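Local coordinates for DNA ligase (Archaeoglobus fulgidus, PDB 3GDE), which probably seals nicks in double-stranded DNA during replication, recombination and repair, using ATP and a magnesium cofactor, at residues L462-V467 with Y520-P525; V502-Y507 with R529-K534. All blocks are in the same frame, centred on the assembly; numbering follows the deposited sequence.

Interaction 1 of 2, residues L462-V467 with Y520-P525; sequences LKVGRV and YALRFP
Val464 meets Leu522 twice, once through the backbone and once through side chains, and this pair makes the close-packed end of the contact. The amide N of Leu522 donates to the carbonyl O of Val464 at 2.9 Å; the donor lies nearly in line with the C=O bond, although the N-H itself is bent to 143°. The same oxygen also receives a CA-H...O contact from Ala521 CA, 3.2 Å away. Beside this bond the CG1 methyl of Val464 lies against the branch point of Leu522, 3.8 Å from its CG, with CD1 scarcely farther. Leu522 reaches it because its CG stands anti to the carbonyl carbon (chi1 -58°). The side chain of Tyr520 comes near Val464 CG2 with its CB, and its ring leads off to helix 542-550.

The strands 462-467 and 520-523 run nearly parallel, 19° apart; beyond Leu522 a water takes the place of a direct bond, accepting from Arg466 N at 3.0 Å and donating to Leu522 O at 3.0 Å. Next to it the Pro525 ring comes up to the backbone, its CG 3.0 Å from Arg466 O, and Pro525 CB faces Val467 CB at 4.2 Å. Arg466 starts away from the other strand and is exposed, with weak, long ion pairs to Glu436 and Glu450.

Val464 and Gly465 form a classic beta bulge opposite Leu451 of strand 446-454. A CB on Gly465 would come very close to Leu522 CB and, at these backbone angles, would probably also collide with the carbonyl O of Val464. One direct backbone bond and one water bridge, with a CA-H...O contact and a few apolar touches, join the strands; no continuous ladder of hydrogen bonds forms between them.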
# COMPACT_ATOMS: atom_id res chain seq x y z
N LEU A 462 -2.11 6.24 13.96
CA LEU A 462 -2.83 7.11 14.88
C LEU A 462 -4.29 6.67 14.99
O LEU A 462 -5.02 6.65 13.99
CB LEU A 462 -2.71 8.58 14.45
CG LEU A 462 -1.32 9.13 14.06
CD1 LEU A 462 -1.39 10.58 13.61
CD2 LEU A 462 -0.34 9.00 15.21
N LYS A 463 -4.69 6.30 16.21
CA LYS A 463 -6.06 5.86 16.48
C LYS A 463 -7.09 6.90 16.10
O LYS A 463 -6.88 8.10 16.27
CB LYS A 463 -6.25 5.47 17.95
CG LYS A 463 -5.88 4.04 18.26
CD LYS A 463 -6.74 3.50 19.40
CE LYS A 463 -6.14 2.22 19.97
NZ LYS A 463 -6.98 1.67 21.07
N VAL A 464 -8.22 6.43 15.60
CA VAL A 464 -9.20 7.30 14.99
C VAL A 464 -10.63 6.87 15.38
O VAL A 464 -11.59 7.62 15.23
CB VAL A 464 -8.92 7.38 13.47
CG1 VAL A 464 -10.08 6.91 12.63
CG2 VAL A 464 -8.43 8.75 13.08
N GLY A 465 -10.76 5.67 15.93
CA GLY A 465 -12.06 5.21 16.38
C GLY A 465 -12.13 3.74 16.71
O GLY A 465 -11.11 3.04 16.77
N ARG A 466 -13.36 3.28 16.92
CA ARG A 466 -13.66 1.90 17.28
C ARG A 466 -14.97 1.47 16.65
O ARG A 466 -15.95 2.21 16.69
CB ARG A 466 -13.73 1.77 18.80
CG ARG A 466 -13.73 0.35 19.25
CD ARG A 466 -15.03 -0.03 19.87
NE ARG A 466 -15.03 0.25 21.30
CZ ARG A 466 -16.06 -0.00 22.10
NH1 ARG A 466 -17.18 -0.54 21.60
NH2 ARG A 466 -15.97 0.28 23.40
N VAL A 467 -14.99 0.26 16.10
CA VAL A 467 -16.13 -0.23 15.33
C VAL A 467 -16.65 -1.57 15.86
O VAL A 467 -15.87 -2.45 16.21
CB VAL A 467 -15.82 -0.30 13.79
CG1 VAL A 467 -14.72 -1.31 13.47
CG2 VAL A 467 -17.08 -0.59 12.98
N TYR A 520 -8.76 13.07 16.31
CA TYR A 520 -10.03 12.85 15.60
C TYR A 520 -10.72 11.59 16.07
O TYR A 520 -10.07 10.64 16.49
CB TYR A 520 -9.82 12.80 14.08
CG TYR A 520 -9.28 14.09 13.51
CD1 TYR A 520 -10.11 15.16 13.24
CD2 TYR A 520 -7.91 14.25 13.27
CE1 TYR A 520 -9.62 16.36 12.73
CE2 TYR A 520 -7.40 15.44 12.77
CZ TYR A 520 -8.26 16.49 12.50
OH TYR A 520 -7.77 17.68 12.00
N ALA A 521 -12.05 11.58 15.98
CA ALA A 521 -12.84 10.41 16.32
C ALA A 521 -13.95 10.22 15.30
O ALA A 521 -14.60 11.18 14.88
CB ALA A 521 -13.41 10.54 17.72
N LEU A 522 -14.17 8.97 14.90
CA LEU A 522 -15.29 8.65 14.03
C LEU A 522 -16.58 8.54 14.85
O LEU A 522 -16.62 7.86 15.89
CB LEU A 522 -15.04 7.36 13.24
CG LEU A 522 -13.81 7.27 12.34
CD1 LEU A 522 -13.79 5.93 11.64
CD2 LEU A 522 -13.76 8.40 11.32
N ARG A 523 -17.62 9.23 14.37
CA ARG A 523 -18.96 9.15 14.93
C ARG A 523 -19.76 8.15 14.09
O ARG A 523 -19.86 8.28 12.87
CB ARG A 523 -19.60 10.55 14.91
CG ARG A 523 -21.00 10.67 15.49
CD ARG A 523 -21.00 10.98 17.00
NE ARG A 523 -22.36 10.98 17.54
CZ ARG A 523 -22.69 10.67 18.80
NH1 ARG A 523 -21.76 10.33 19.69
NH2 ARG A 523 -23.98 10.69 19.16
N PHE A 524 -20.28 7.12 14.76
CA PHE A 524 -21.01 6.01 14.13
C PHE A 524 -20.24 5.27 13.02
O PHE A 524 -20.75 5.13 11.90
CB PHE A 524 -22.43 6.42 13.67
CG PHE A 524 -23.22 7.09 14.75
CD1 PHE A 524 -23.54 8.44 14.67
CD2 PHE A 524 -23.62 6.38 15.88
CE1 PHE A 524 -24.26 9.07 15.69
CE2 PHE A 524 -24.34 7.00 16.89
CZ PHE A 524 -24.66 8.34 16.80
N PRO A 525 -19.04 4.76 13.35
CA PRO A 525 -18.29 3.96 12.38
C PRO A 525 -19.02 2.65 12.13
O PRO A 525 -19.67 2.11 13.03
CB PRO A 525 -16.95 3.72 13.09
CG PRO A 525 -17.28 3.78 14.53
CD PRO A 525 -18.34 4.84 14.65
O HOH W 1 -15.37 5.46 17.12

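Interaction 2 of 2, residues V502-Y507 with R529-K534; sequences VFEVAY and RLRDDK. With PO4 (phosphate ion), chain D.
Glu504 pairs with Arg529 across two antiparallel strands whose backbone supplies two hydrogen bonds, and the Glu504 carboxylate also reaches Arg531. Arg531 N donates to Val502 O and Glu504 N to Arg529 O, each at 2.7 Å. They flank the non-hydrogen-bonded pair Phe503-Leu530, and a water extends the link from Val502 N to Arg531 O.

The apolar contacts lie at one end and on one face. Leu530 CD1 meets the edge of the Phe503 ring, in its plane, 3.7 Å from CE1, while Val502 CG1 packs on Lys534 CB, the two side chains crossing at about a right angle.

Charged groups gather on the face of Glu504 and Arg529. Glu504, CG anti to the backbone N (chi1 -175°) and extended beyond, carries OE1 to two arginines. Arg531 NH1 approaches it from above the carboxylate plane at 2.9 Å; Arg529 NE makes a weak bond of 3.2 Å. Glu504 OE2 is bonded to Thr427. The Arg531 chain, bent at chi2 and chi3, is gripped side-on by Asp533: NE and NH2 each take a different oxygen through its syn lone pair, almost in the guanidinium plane.

The same guanidinium holds a phosphate, NH1 to O3 at 2.8 Å and NH2 to O1 at 2.9 Å, the latter bond straight (179°). Lys534 NZ binds phosphate O4 and also pairs with Asp429, while Lys534 CE lies above one face of the Arg531 guanidinium, toward its rim. A leucine in place of Arg531 would probably leave Asp533 without its mate and the phosphate held by Lys534 alone among these residues.

Residues Arg531 to Lys534 form a type I beta turn. The phosphate, probably from the crystallisation liquor, is consistent with an anion-binding surface of the OB-fold domain near Arg272, a predicted ATP-binding residue.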
# COMPACT_ATOMS: atom_id res chain seq x y z
N VAL A 502 -6.58 -4.34 7.10
CA VAL A 502 -7.23 -3.06 6.86
C VAL A 502 -8.73 -3.29 6.65
O VAL A 502 -9.13 -4.15 5.86
CB VAL A 502 -6.57 -2.34 5.63
CG1 VAL A 502 -7.40 -1.14 5.18
CG2 VAL A 502 -5.13 -1.93 5.95
N PHE A 503 -9.56 -2.53 7.37
CA PHE A 503 -11.02 -2.58 7.17
C PHE A 503 -11.47 -1.39 6.35
O PHE A 503 -10.96 -0.29 6.53
CB PHE A 503 -11.77 -2.49 8.51
CG PHE A 503 -11.72 -3.73 9.36
CD1 PHE A 503 -11.16 -4.92 8.89
CD2 PHE A 503 -12.26 -3.71 10.65
CE1 PHE A 503 -11.12 -6.05 9.68
CE2 PHE A 503 -12.23 -4.84 11.45
CZ PHE A 503 -11.66 -6.02 10.97
N GLU A 504 -12.43 -1.60 5.45
CA GLU A 504 -13.20 -0.47 4.90
C GLU A 504 -14.30 -0.09 5.91
O GLU A 504 -15.12 -0.93 6.31
CB GLU A 504 -13.81 -0.80 3.54
CG GLU A 504 -14.52 0.42 2.90
CD GLU A 504 -15.10 0.15 1.53
OE1 GLU A 504 -14.76 -0.89 0.91
OE2 GLU A 504 -15.89 1.01 1.05
N VAL A 505 -14.31 1.18 6.30
CA VAL A 505 -15.16 1.69 7.36
C VAL A 505 -15.97 2.90 6.87
O VAL A 505 -15.41 3.85 6.31
CB VAL A 505 -14.31 2.13 8.59
CG1 VAL A 505 -15.19 2.66 9.71
CG2 VAL A 505 -13.46 0.97 9.10
N ALA A 506 -17.29 2.83 7.08
CA ALA A 506 -18.17 3.97 6.86
C ALA A 506 -18.38 4.72 8.18
O ALA A 506 -18.16 4.17 9.26
CB ALA A 506 -19.51 3.51 6.29
N TYR A 507 -18.83 5.96 8.10
CA TYR A 507 -19.04 6.77 9.29
C TYR A 507 -20.10 7.83 9.01
O TYR A 507 -20.39 8.13 7.85
CB TYR A 507 -17.72 7.44 9.70
CG TYR A 507 -17.13 8.32 8.62
CD1 TYR A 507 -17.35 9.70 8.63
CD2 TYR A 507 -16.36 7.78 7.59
CE1 TYR A 507 -16.83 10.52 7.64
CE2 TYR A 507 -15.83 8.60 6.58
CZ TYR A 507 -16.07 9.97 6.61
OH TYR A 507 -15.55 10.80 5.63
N ARG A 529 -16.33 -3.88 4.83
CA ARG A 529 -15.63 -5.14 4.53
C ARG A 529 -14.14 -5.10 4.88
O ARG A 529 -13.55 -4.03 5.04
CB ARG A 529 -15.78 -5.49 3.05
CG ARG A 529 -15.12 -4.51 2.10
CD ARG A 529 -15.55 -4.81 0.67
NE ARG A 529 -16.13 -3.62 0.07
CZ ARG A 529 -17.43 -3.39 -0.09
NH1 ARG A 529 -18.35 -4.27 0.27
NH2 ARG A 529 -17.81 -2.25 -0.64
N LEU A 530 -13.55 -6.29 4.97
CA LEU A 530 -12.11 -6.45 5.09
C LEU A 530 -11.46 -6.10 3.75
O LEU A 530 -11.90 -6.58 2.72
CB LEU A 530 -11.77 -7.90 5.48
CG LEU A 530 -10.32 -8.39 5.56
CD1 LEU A 530 -9.57 -7.81 6.78
CD2 LEU A 530 -10.31 -9.91 5.62
N ARG A 531 -10.41 -5.29 3.76
CA ARG A 531 -9.71 -4.98 2.52
C ARG A 531 -8.37 -5.71 2.40
O ARG A 531 -7.33 -5.21 2.82
CB ARG A 531 -9.59 -3.46 2.30
CG ARG A 531 -10.94 -2.74 2.19
CD ARG A 531 -11.72 -3.14 0.91
NE ARG A 531 -11.03 -2.68 -0.29
CZ ARG A 531 -11.24 -1.50 -0.88
NH1 ARG A 531 -12.15 -0.65 -0.40
NH2 ARG A 531 -10.54 -1.18 -1.96
N ASP A 532 -8.42 -6.91 1.83
CA ASP A 532 -7.21 -7.68 1.56
C ASP A 532 -6.34 -7.04 0.49
O ASP A 532 -5.13 -7.24 0.47
CB ASP A 532 -7.56 -9.12 1.14
CG ASP A 532 -7.96 -9.98 2.32
OD1 ASP A 532 -7.43 -9.75 3.44
OD2 ASP A 532 -8.79 -10.90 2.13
N ASP A 533 -6.96 -6.25 -0.39
CA ASP A 533 -6.24 -5.52 -1.44
C ASP A 533 -5.36 -4.38 -0.88
O ASP A 533 -4.67 -3.70 -1.64
CB ASP A 533 -7.23 -4.98 -2.49
CG ASP A 533 -8.29 -4.05 -1.89
OD1 ASP A 533 -8.95 -4.46 -0.91
OD2 ASP A 533 -8.47 -2.91 -2.40
N LYS A 534 -5.40 -4.19 0.44
CA LYS A 534 -4.73 -3.07 1.09
C LYS A 534 -3.81 -3.50 2.24
O LYS A 534 -4.26 -4.11 3.21
CB LYS A 534 -5.75 -2.03 1.60
CG LYS A 534 -6.60 -1.41 0.52
CD LYS A 534 -7.32 -0.20 1.04
CE LYS A 534 -8.03 0.54 -0.08
NZ LYS A 534 -8.85 1.68 0.46
P PO4 D . -11.27 2.52 -2.35
O1 PO4 D . -10.93 1.35 -3.23
O2 PO4 D . -12.05 3.54 -3.15
O3 PO4 D . -12.13 2.06 -1.19
O4 PO4 D . -9.99 3.15 -1.84
O HOH W 2 -5.97 -6.16 4.89

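Overall arrangement
Both contacts belong to the C-terminal OB-fold region, with centres about 14 Å apart. Their segments alternate along the chain: 462-467, 502-507, 520-525, then 529-534, with strand 526-530 following directly on strand 520-523. Strands 461-467, 502-506 and 526-530 belong to the same antiparallel sheet, whereas 520-523 pairs with 509-512. The two interactions touch where Leu522 CD1 and Pro525 CB pack against Val505 CG1. Interaction 1 lies away from the annotated sites, but interaction 2 ends near predicted ATP-binding residues and against helix 313-321 of the adenylation domain. One OB-fold framework thus runs from a buried strand junction to a charged interdomain surface, consistent with the closed conformation.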